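Uncharacterized protein (Methanothermobacter thermautotrophicus, PDB 1L1S) is of unknown function but belongs to the DsrE/DsrF-like family, whose better-known members take part in sulfur relay and sulfur oxidation. Local coordinates at residues Val6-Asp11 and Ser23-Leu28; Asp11-Ser16 and Gly45-Arg50; Ile37-Tyr42 and Val67-Cys72. One frame throughout, in Å; residues are numbered along the deposited sequence.

Interaction 1 (Val6-Asp11 and Ser23-Leu28)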
loop_
_atom_site.group_PDB
_atom_site.type_symbol
_atom_site.label_atom_id
_atom_site.label_comp_id
_atom_site.label_asym_id
_atom_site.label_seq_id
_atom_site.Cartn_x
_atom_site.Cartn_y
_atom_site.Cartn_z
ATOM N N VAL A 6 -9.529 11.068 1.589
ATOM C CA VAL A 6 -8.785 9.851 1.328
ATOM C C VAL A 6 -8.978 9.305 -0.078
ATOM O O VAL A 6 -10.075 9.330 -0.641
ATOM C CB VAL A 6 -9.168 8.758 2.376
ATOM C CG1 VAL A 6 -10.654 8.661 2.493
ATOM C CG2 VAL A 6 -8.588 7.397 1.991
ATOM N N VAL A 7 -7.886 8.808 -0.640
ATOM C CA VAL A 7 -7.908 8.223 -1.961
ATOM C C VAL A 7 -7.467 6.761 -1.858
ATOM O O VAL A 7 -6.415 6.451 -1.267
ATOM C CB VAL A 7 -6.968 9.000 -2.938
ATOM C CG1 VAL A 7 -5.568 9.089 -2.368
ATOM C CG2 VAL A 7 -6.927 8.307 -4.288
ATOM N N PHE A 8 -8.296 5.873 -2.405
ATOM C CA PHE A 8 -8.009 4.440 -2.424
ATOM C C PHE A 8 -7.318 4.091 -3.715
ATOM O O PHE A 8 -7.530 4.734 -4.740
ATOM C CB PHE A 8 -9.269 3.598 -2.315
ATOM C CG PHE A 8 -9.863 3.569 -0.942
ATOM C CD1 PHE A 8 -10.628 4.626 -0.484
ATOM C CD2 PHE A 8 -9.668 2.465 -0.111
ATOM C CE1 PHE A 8 -11.204 4.588 0.794
ATOM C CE2 PHE A 8 -10.235 2.409 1.164
ATOM C CZ PHE A 8 -11.005 3.471 1.615
ATOM N N HIS A 9 -6.499 3.056 -3.653
ATOM C CA HIS A 9 -5.723 2.611 -4.797
ATOM C C HIS A 9 -5.972 1.138 -5.036
ATOM O O HIS A 9 -5.787 0.325 -4.142
ATOM C CB HIS A 9 -4.244 2.880 -4.487
ATOM C CG HIS A 9 -3.267 2.202 -5.395
ATOM N ND1 HIS A 9 -1.905 2.291 -5.196
ATOM C CD2 HIS A 9 -3.436 1.412 -6.481
ATOM C CE1 HIS A 9 -1.277 1.584 -6.117
ATOM N NE2 HIS A 9 -2.181 1.039 -6.910
ATOM N N ILE A 10 -6.424 0.803 -6.236
ATOM C CA ILE A 10 -6.633 -0.591 -6.591
ATOM C C ILE A 10 -6.115 -0.822 -8.011
ATOM O O ILE A 10 -6.432 -0.066 -8.922
ATOM C CB ILE A 10 -8.114 -0.978 -6.482
ATOM C CG1 ILE A 10 -8.268 -2.480 -6.683
ATOM C CG2 ILE A 10 -8.961 -0.192 -7.484
ATOM C CD1 ILE A 10 -9.689 -2.945 -6.456
ATOM N N ASP A 11 -5.283 -1.842 -8.193
ATOM C CA ASP A 11 -4.755 -2.140 -9.517
ATOM C C ASP A 11 -4.924 -3.609 -9.915
ATOM O O ASP A 11 -4.255 -4.098 -10.824
ATOM C CB ASP A 11 -3.280 -1.707 -9.623
ATOM C CG ASP A 11 -2.405 -2.264 -8.492
ATOM O OD1 ASP A 11 -1.356 -1.643 -8.192
ATOM O OD2 ASP A 11 -2.747 -3.313 -7.908
ATOM N N SER A 23 -15.999 -2.737 0.625
ATOM C CA SER A 23 -16.286 -2.825 2.042
ATOM C C SER A 23 -15.573 -1.721 2.798
ATOM O O SER A 23 -16.162 -1.085 3.671
ATOM C CB SER A 23 -15.848 -4.183 2.592
ATOM O OG SER A 23 -15.723 -4.119 4.006
ATOM N N ASN A 24 -14.305 -1.493 2.470
ATOM C CA ASN A 24 -13.539 -0.439 3.137
ATOM C C ASN A 24 -14.148 0.949 2.882
ATOM O O ASN A 24 -14.185 1.790 3.779
ATOM C CB ASN A 24 -12.082 -0.461 2.673
ATOM C CG ASN A 24 -11.339 -1.691 3.158
ATOM O OD1 ASN A 24 -11.757 -2.337 4.111
ATOM N ND2 ASN A 24 -10.230 -2.012 2.513
ATOM N N VAL A 25 -14.622 1.193 1.664
ATOM C CA VAL A 25 -15.238 2.491 1.344
ATOM C C VAL A 25 -16.506 2.725 2.178
ATOM O O VAL A 25 -16.702 3.802 2.730
ATOM C CB VAL A 25 -15.606 2.586 -0.154
ATOM C CG1 VAL A 25 -16.534 3.777 -0.406
ATOM C CG2 VAL A 25 -14.321 2.725 -0.981
ATOM N N ARG A 26 -17.354 1.711 2.275
ATOM C CA ARG A 26 -18.579 1.832 3.055
ATOM C C ARG A 26 -18.277 1.969 4.546
ATOM O O ARG A 26 -18.872 2.796 5.227
ATOM C CB ARG A 26 -19.477 0.621 2.810
ATOM C CG ARG A 26 -20.130 0.636 1.447
ATOM C CD ARG A 26 -21.000 -0.587 1.208
ATOM N NE ARG A 26 -21.708 -0.464 -0.064
ATOM C CZ ARG A 26 -21.838 -1.443 -0.955
ATOM N NH1 ARG A 26 -21.312 -2.638 -0.724
ATOM N NH2 ARG A 26 -22.474 -1.214 -2.095
ATOM N N ASN A 27 -17.345 1.158 5.036
ATOM C CA ASN A 27 -16.943 1.176 6.443
ATOM C C ASN A 27 -16.486 2.585 6.813
ATOM O O ASN A 27 -16.882 3.147 7.844
ATOM C CB ASN A 27 -15.797 0.175 6.655
ATOM C CG ASN A 27 -15.332 0.080 8.114
ATOM O OD1 ASN A 27 -14.928 -0.993 8.577
ATOM N ND2 ASN A 27 -15.361 1.195 8.828
ATOM N N LEU A 28 -15.655 3.148 5.947
ATOM C CA LEU A 28 -15.112 4.467 6.148
ATOM C C LEU A 28 -16.204 5.533 6.235
ATOM O O LEU A 28 -16.163 6.390 7.110
ATOM C CB LEU A 28 -14.133 4.781 5.020
ATOM C CG LEU A 28 -13.213 5.975 5.218
ATOM C CD1 LEU A 28 -12.425 5.814 6.516
ATOM C CD2 LEU A 28 -12.272 6.080 4.033
#

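Interaction 2 (Asp11-Ser16 and Gly45-Arg50)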
loop_
_atom_site.group_PDB
_atom_site.type_symbol
_atom_site.label_atom_id
_atom_site.label_comp_id
_atom_site.label_asym_id
_atom_site.label_seq_id
_atom_site.Cartn_x
_atom_site.Cartn_y
_atom_site.Cartn_z
ATOM N N ASP A 11 -5.283 -1.842 -8.193
ATOM C CA ASP A 11 -4.755 -2.140 -9.517
ATOM C C ASP A 11 -4.924 -3.609 -9.915
ATOM O O ASP A 11 -4.255 -4.098 -10.824
ATOM C CB ASP A 11 -3.280 -1.707 -9.623
ATOM C CG ASP A 11 -2.405 -2.264 -8.492
ATOM O OD1 ASP A 11 -1.356 -1.643 -8.192
ATOM O OD2 ASP A 11 -2.747 -3.313 -7.908
ATOM N N GLU A 12 -5.825 -4.303 -9.233
ATOM C CA GLU A 12 -6.110 -5.713 -9.518
ATOM C C GLU A 12 -7.626 -5.821 -9.611
ATOM O O GLU A 12 -8.335 -4.917 -9.173
ATOM C CB GLU A 12 -5.596 -6.610 -8.378
ATOM C CG GLU A 12 -4.132 -6.344 -8.011
ATOM C CD GLU A 12 -3.702 -6.977 -6.684
ATOM O OE1 GLU A 12 -3.326 -8.173 -6.676
ATOM O OE2 GLU A 12 -3.743 -6.274 -5.648
ATOM N N ASP A 13 -8.134 -6.909 -10.180
ATOM C CA ASP A 13 -9.580 -7.064 -10.277
ATOM C C ASP A 13 -10.083 -8.389 -9.711
ATOM O O ASP A 13 -11.226 -8.776 -9.947
ATOM C CB ASP A 13 -10.052 -6.881 -11.727
ATOM C CG ASP A 13 -9.555 -7.977 -12.656
ATOM O OD1 ASP A 13 -8.498 -8.577 -12.380
ATOM O OD2 ASP A 13 -10.218 -8.224 -13.687
ATOM N N ASP A 14 -9.230 -9.081 -8.959
ATOM C CA ASP A 14 -9.645 -10.338 -8.347
ATOM C C ASP A 14 -10.757 -10.007 -7.345
ATOM O O ASP A 14 -10.711 -8.983 -6.647
ATOM C CB ASP A 14 -8.454 -11.041 -7.671
ATOM C CG ASP A 14 -7.939 -10.301 -6.456
ATOM O OD1 ASP A 14 -8.458 -10.547 -5.345
ATOM O OD2 ASP A 14 -7.012 -9.470 -6.610
ATOM N N GLU A 15 -11.770 -10.867 -7.309
ATOM C CA GLU A 15 -12.927 -10.667 -6.452
ATOM C C GLU A 15 -12.657 -10.224 -5.007
ATOM O O GLU A 15 -13.081 -9.146 -4.595
ATOM C CB GLU A 15 -13.797 -11.938 -6.486
ATOM C CG GLU A 15 -14.928 -11.954 -5.473
ATOM C CD GLU A 15 -16.178 -12.684 -5.967
ATOM O OE1 GLU A 15 -16.999 -13.071 -5.115
ATOM O OE2 GLU A 15 -16.351 -12.860 -7.196
ATOM N N SER A 16 -11.952 -11.035 -4.230
ATOM C CA SER A 16 -11.688 -10.668 -2.837
ATOM C C SER A 16 -11.112 -9.258 -2.654
ATOM O O SER A 16 -11.513 -8.539 -1.755
ATOM C CB SER A 16 -10.780 -11.711 -2.188
ATOM O OG SER A 16 -9.753 -12.101 -3.083
ATOM N N GLY A 45 -7.215 -3.216 -12.490
ATOM C CA GLY A 45 -8.208 -2.576 -11.649
ATOM C C GLY A 45 -9.275 -1.791 -12.401
ATOM O O GLY A 45 -10.397 -1.650 -11.920
ATOM N N VAL A 46 -8.964 -1.270 -13.581
ATOM C CA VAL A 46 -9.997 -0.518 -14.287
ATOM C C VAL A 46 -11.180 -1.382 -14.737
ATOM O O VAL A 46 -12.287 -0.865 -14.928
ATOM C CB VAL A 46 -9.429 0.241 -15.487
ATOM C CG1 VAL A 46 -8.341 1.192 -15.003
ATOM C CG2 VAL A 46 -8.903 -0.726 -16.529
ATOM N N ASN A 47 -10.965 -2.685 -14.897
ATOM C CA ASN A 47 -12.060 -3.556 -15.307
ATOM C C ASN A 47 -13.236 -3.417 -14.342
ATOM O O ASN A 47 -14.380 -3.665 -14.701
ATOM C CB ASN A 47 -11.604 -5.016 -15.374
ATOM C CG ASN A 47 -10.566 -5.246 -16.456
ATOM O OD1 ASN A 47 -10.577 -4.570 -17.483
ATOM N ND2 ASN A 47 -9.675 -6.209 -16.238
ATOM N N VAL A 48 -12.947 -2.998 -13.116
ATOM C CA VAL A 48 -13.992 -2.818 -12.122
ATOM C C VAL A 48 -14.895 -1.638 -12.453
ATOM O O VAL A 48 -16.051 -1.590 -12.026
ATOM C CB VAL A 48 -13.388 -2.600 -10.723
ATOM C CG1 VAL A 48 -14.446 -2.048 -9.780
ATOM C CG2 VAL A 48 -12.851 -3.922 -10.186
ATOM N N LEU A 49 -14.370 -0.688 -13.216
ATOM C CA LEU A 49 -15.138 0.494 -13.573
ATOM C C LEU A 49 -15.865 0.384 -14.924
ATOM O O LEU A 49 -16.484 1.350 -15.364
ATOM C CB LEU A 49 -14.217 1.719 -13.571
ATOM C CG LEU A 49 -13.348 1.928 -12.320
ATOM C CD1 LEU A 49 -12.582 3.236 -12.435
ATOM C CD2 LEU A 49 -14.236 1.934 -11.072
ATOM N N ARG A 50 -15.784 -0.780 -15.573
ATOM C CA ARG A 50 -16.441 -1.007 -16.872
ATOM C C ARG A 50 -17.961 -1.041 -16.734
ATOM O O ARG A 50 -18.485 -1.414 -15.692
ATOM C CB ARG A 50 -16.027 -2.352 -17.474
ATOM C CG ARG A 50 -14.668 -2.430 -18.124
ATOM C CD ARG A 50 -14.401 -3.871 -18.561
ATOM N NE ARG A 50 -13.520 -3.941 -19.720
ATOM C CZ ARG A 50 -13.889 -3.637 -20.963
ATOM N NH1 ARG A 50 -15.131 -3.257 -21.223
ATOM N NH2 ARG A 50 -13.002 -3.671 -21.946
#

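Interaction 3 (Ile37-Tyr42 and Val67-Cys72)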
loop_
_atom_site.group_PDB
_atom_site.type_symbol
_atom_site.label_atom_id
_atom_site.label_comp_id
_atom_site.label_asym_id
_atom_site.label_seq_id
_atom_site.Cartn_x
_atom_site.Cartn_y
_atom_site.Cartn_z
ATOM N N ILE A 37 -14.064 10.902 -0.385
ATOM C CA ILE A 37 -13.386 9.719 -0.898
ATOM C C ILE A 37 -13.243 9.614 -2.417
ATOM O O ILE A 37 -14.200 9.848 -3.155
ATOM C CB ILE A 37 -14.114 8.431 -0.480
ATOM C CG1 ILE A 37 -14.367 8.402 1.031
ATOM C CG2 ILE A 37 -13.289 7.220 -0.908
ATOM C CD1 ILE A 37 -15.081 7.112 1.490
ATOM N N GLU A 38 -12.052 9.208 -2.862
ATOM C CA GLU A 38 -11.787 8.972 -4.274
ATOM C C GLU A 38 -11.171 7.595 -4.421
ATOM O O GLU A 38 -10.362 7.178 -3.595
ATOM C CB GLU A 38 -10.832 10.009 -4.860
ATOM C CG GLU A 38 -11.401 11.420 -4.882
ATOM C CD GLU A 38 -10.571 12.365 -5.733
ATOM O OE1 GLU A 38 -9.348 12.120 -5.873
ATOM O OE2 GLU A 38 -11.141 13.353 -6.249
ATOM N N VAL A 39 -11.568 6.886 -5.469
ATOM C CA VAL A 39 -11.048 5.557 -5.739
ATOM C C VAL A 39 -10.348 5.572 -7.100
ATOM O O VAL A 39 -10.986 5.763 -8.144
ATOM C CB VAL A 39 -12.171 4.505 -5.765
ATOM C CG1 VAL A 39 -11.601 3.151 -6.073
ATOM C CG2 VAL A 39 -12.890 4.464 -4.430
ATOM N N VAL A 40 -9.033 5.372 -7.068
ATOM C CA VAL A 40 -8.222 5.359 -8.269
ATOM C C VAL A 40 -7.894 3.925 -8.652
ATOM O O VAL A 40 -7.226 3.198 -7.905
ATOM C CB VAL A 40 -6.898 6.125 -8.065
ATOM C CG1 VAL A 40 -6.056 6.063 -9.349
ATOM C CG2 VAL A 40 -7.182 7.566 -7.683
ATOM N N ALA A 41 -8.358 3.532 -9.830
ATOM C CA ALA A 41 -8.146 2.190 -10.326
ATOM C C ALA A 41 -7.372 2.227 -11.630
ATOM O O ALA A 41 -7.726 2.982 -12.543
ATOM C CB ALA A 41 -9.486 1.513 -10.550
ATOM N N TYR A 42 -6.302 1.444 -11.719
ATOM C CA TYR A 42 -5.552 1.380 -12.964
ATOM C C TYR A 42 -5.152 -0.069 -13.229
ATOM O O TYR A 42 -5.434 -0.943 -12.412
ATOM C CB TYR A 42 -4.357 2.350 -12.961
ATOM C CG TYR A 42 -3.300 2.151 -11.894
ATOM C CD1 TYR A 42 -2.301 1.184 -12.041
ATOM C CD2 TYR A 42 -3.264 2.966 -10.763
ATOM C CE1 TYR A 42 -1.284 1.041 -11.087
ATOM C CE2 TYR A 42 -2.252 2.830 -9.798
ATOM C CZ TYR A 42 -1.267 1.866 -9.968
ATOM O OH TYR A 42 -0.265 1.722 -9.019
ATOM N N VAL A 67 -18.906 9.167 -3.694
ATOM C CA VAL A 67 -17.612 8.556 -3.980
ATOM C C VAL A 67 -17.246 8.768 -5.450
ATOM O O VAL A 67 -18.026 8.455 -6.354
ATOM C CB VAL A 67 -17.613 7.025 -3.703
ATOM C CG1 VAL A 67 -16.228 6.441 -4.002
ATOM C CG2 VAL A 67 -18.011 6.742 -2.262
ATOM N N ARG A 68 -16.046 9.282 -5.675
ATOM C CA ARG A 68 -15.559 9.528 -7.018
ATOM C C ARG A 68 -14.584 8.438 -7.497
ATOM O O ARG A 68 -13.487 8.276 -6.952
ATOM C CB ARG A 68 -14.866 10.898 -7.073
ATOM C CG ARG A 68 -14.378 11.286 -8.452
ATOM C CD ARG A 68 -13.469 12.519 -8.410
ATOM N NE ARG A 68 -13.091 12.950 -9.755
ATOM C CZ ARG A 68 -12.006 13.664 -10.038
ATOM N NH1 ARG A 68 -11.179 14.026 -9.066
ATOM N NH2 ARG A 68 -11.754 14.029 -11.291
ATOM N N PHE A 69 -14.989 7.692 -8.521
ATOM C CA PHE A 69 -14.122 6.663 -9.079
ATOM C C PHE A 69 -13.383 7.279 -10.263
ATOM O O PHE A 69 -13.991 7.938 -11.102
ATOM C CB PHE A 69 -14.937 5.451 -9.533
ATOM C CG PHE A 69 -15.532 4.676 -8.398
ATOM C CD1 PHE A 69 -16.712 5.097 -7.792
ATOM C CD2 PHE A 69 -14.908 3.527 -7.924
ATOM C CE1 PHE A 69 -17.259 4.387 -6.740
ATOM C CE2 PHE A 69 -15.450 2.809 -6.870
ATOM C CZ PHE A 69 -16.626 3.236 -6.279
ATOM N N CYS A 70 -12.073 7.060 -10.309
ATOM C CA CYS A 70 -11.208 7.605 -11.349
ATOM C C CYS A 70 -10.463 6.524 -12.123
ATOM O O CYS A 70 -9.815 5.666 -11.532
ATOM C CB CYS A 70 -10.187 8.550 -10.714
ATOM S SG CYS A 70 -10.924 9.776 -9.601
ATOM N N ALA A 71 -10.561 6.582 -13.448
ATOM C CA ALA A 71 -9.896 5.633 -14.334
ATOM C C ALA A 71 -8.666 6.332 -14.904
ATOM O O ALA A 71 -8.662 7.550 -15.078
ATOM C CB ALA A 71 -10.838 5.214 -15.457
ATOM N N CYS A 72 -7.624 5.559 -15.184
ATOM C CA CYS A 72 -6.379 6.106 -15.699
ATOM C C CYS A 72 -6.422 6.294 -17.212
ATOM O O CYS A 72 -6.596 5.332 -17.966
ATOM C CB CYS A 72 -5.221 5.183 -15.315
ATOM S SG CYS A 72 -3.613 5.825 -15.747
#

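Interaction 1 (Val6-Asp11 and Ser23-Leu28)
In the beta-alpha-beta unit of strand 4-10, helix 15-31 and strand 35-41, V6 and F8 of the first strand pack against N24, V25 and L28 of the helix. The unit is a worked example of how a helix returns over the sheet it has just left: strand and helix segments run nearly antiparallel, at 167°, with their axes 10.8 Å apart. F8 reaches across this gap. Its CG stands anti to the carbonyl carbon (chi1 -75°), a setting that sends the ring out to the helix, where three residues meet it in three ways. V25 lays CG2 over one face, 4.2 Å from the ring centroid but displaced toward the rim, a CH-pi contact. L28 comes in at the edge, with its CD2 3.7 Å from F8 CE1. N24 offers only its beta carbon, CB lying 3.7 Å from F8 CE2, while the planes of its amide and the ring are inclined by just 23°. The same L28 methyl also meets V6 tip to tip, CD2 to CG1 at 3.4 Å, closer than carbon atoms usually approach. L21, I37, I111 and P113 also pack on F8, and V101 and G98 of a second subunit pack on V6 and L28. H9 does not touch the helix segment; its NE2 donates to D11 OD1 at 3.1 Å, entering from above the carboxylate plane, and its ND1 is bonded to Y110 OH. Between residues 6-11 and 23-28 the contact is made by carbon atoms, so their spacing probably depends on how these shapes fit, with the ring of F8 touched by one methyl over a face and another at its edge.

Interaction 2 (Asp11-Ser16 and Gly45-Arg50)
G45 lies against the backbone of D11 and E12, and two residues after D11 and G45, D13 and N47 join by their side chains; the first meeting is tight, the second loose. The close part involves main chain alone. The alpha carbons of D11 and G45 are 4.1 Å apart, and G45 CA makes a CA-H...O contact of 3.4 Å with E12 O. A beta carbon built on G45 would stand only 3.0 Å from D11 CA, which illustrates how a residue without a side chain lets two loops come together. The CB of D11 points away from residues 45-50, and OD1 is bonded to H9 NE2. Toward the partly exposed side, contact narrows to a single polar link. N47 ND2 donates to D13 OD2 over 3.3 Å, long but fairly straight at 165°. The N-H points along the plane of its own amide, yet reaches the oxygen from above the carboxylate, well out of that plane, and the two flat groups are turned 57° against each other. D13 sends its CG between its own N and carbonyl carbon (chi1 66°), which swings the carboxylate across to the asparagine. Beside this hydrogen bond the packing is loose, D13 CB and V48 CG2 being 4.4 Å apart. L20 of a third subunit packs on D11, so the start of residues 11-16 also borders that subunit. The segment 11-16 carries the chain from the end of strand 4-10 into helix 15-31, where D14 is the N-cap and its OD1 accepts from R17 N. The loop 45-50, helical in phi/psi at residues 45-48, follows strand 35-41 and sits beside that entrance, with V48 against V18 of helix 15-31 and L49 against F69 and A71 of strand 68-72.

Interaction 3 (Ile37-Tyr42 and Val67-Cys72)
Residues 37-41 and 68-72 are neighbouring parallel strands, twisted by 23°, in which R68 N binds I37 O, V39 N binds R68 O, C70 N binds V39 O (2.7 Å) and A41 N binds C70 O. They are the two strands of a beta-alpha-beta unit whose helix is 56-64. On the face carrying E38, R68, V40 and C70, the glutamate and arginine run side by side in the same direction. R68 is stretched from CG to NE, CG being anti to the backbone N (chi1 -177°), and this reach brings NH1 to E38 OE2 at 2.9 Å in a salt bridge. The carboxylate oxygen lies in the guanidinium plane, at its edge, whereas the N-H arrives from above the carboxylate. C70 SG sits 3.8 Å over one guanidinium face, toward its rim. E38 has further partners, R103 on OE2 and H99 on OE1, while R68 NE pairs with D91. On the other face V39 lies alongside F69, with V39 CB 3.6 Å from F69 CD2. V39 CG2 also meets V67 CG1 at 3.9 Å, and helix 56-64 packs on V67 and F69. A leucine in place of E38 would probably leave R68 NH1 and R103 without their shared carboxylate and H99 NE2 without its acceptor. Here the face with V39 and F69 is apolar, while the face with E38, R68, V40 and C70 also holds a buried carboxylate whose negative charge is likely stabilised by the arginines and the histidine around it.

Interactions 1 and 3 meet in the parallel sheet, their centres about 9 Å apart: F8 N to E38 O (2.7 Å) and F8 O to V40 N (2.8 Å) are probable hydrogen bonds tying strand 4-10 to strand 35-41. Interaction 2 shares D11 with interaction 1 and lies beyond the strand ends, about 11 Å between centres from interaction 3, which it touches through L49 CD2 and F69 CD2 at 3.6 Å. Near the junction the rings of H9 and Y42 meet and D11 CB approaches Y42 O at 3.6 Å. No active site is established, but all three contacts reach a third subunit, so this part of the chain borders the third subunit of the three-chain assembly.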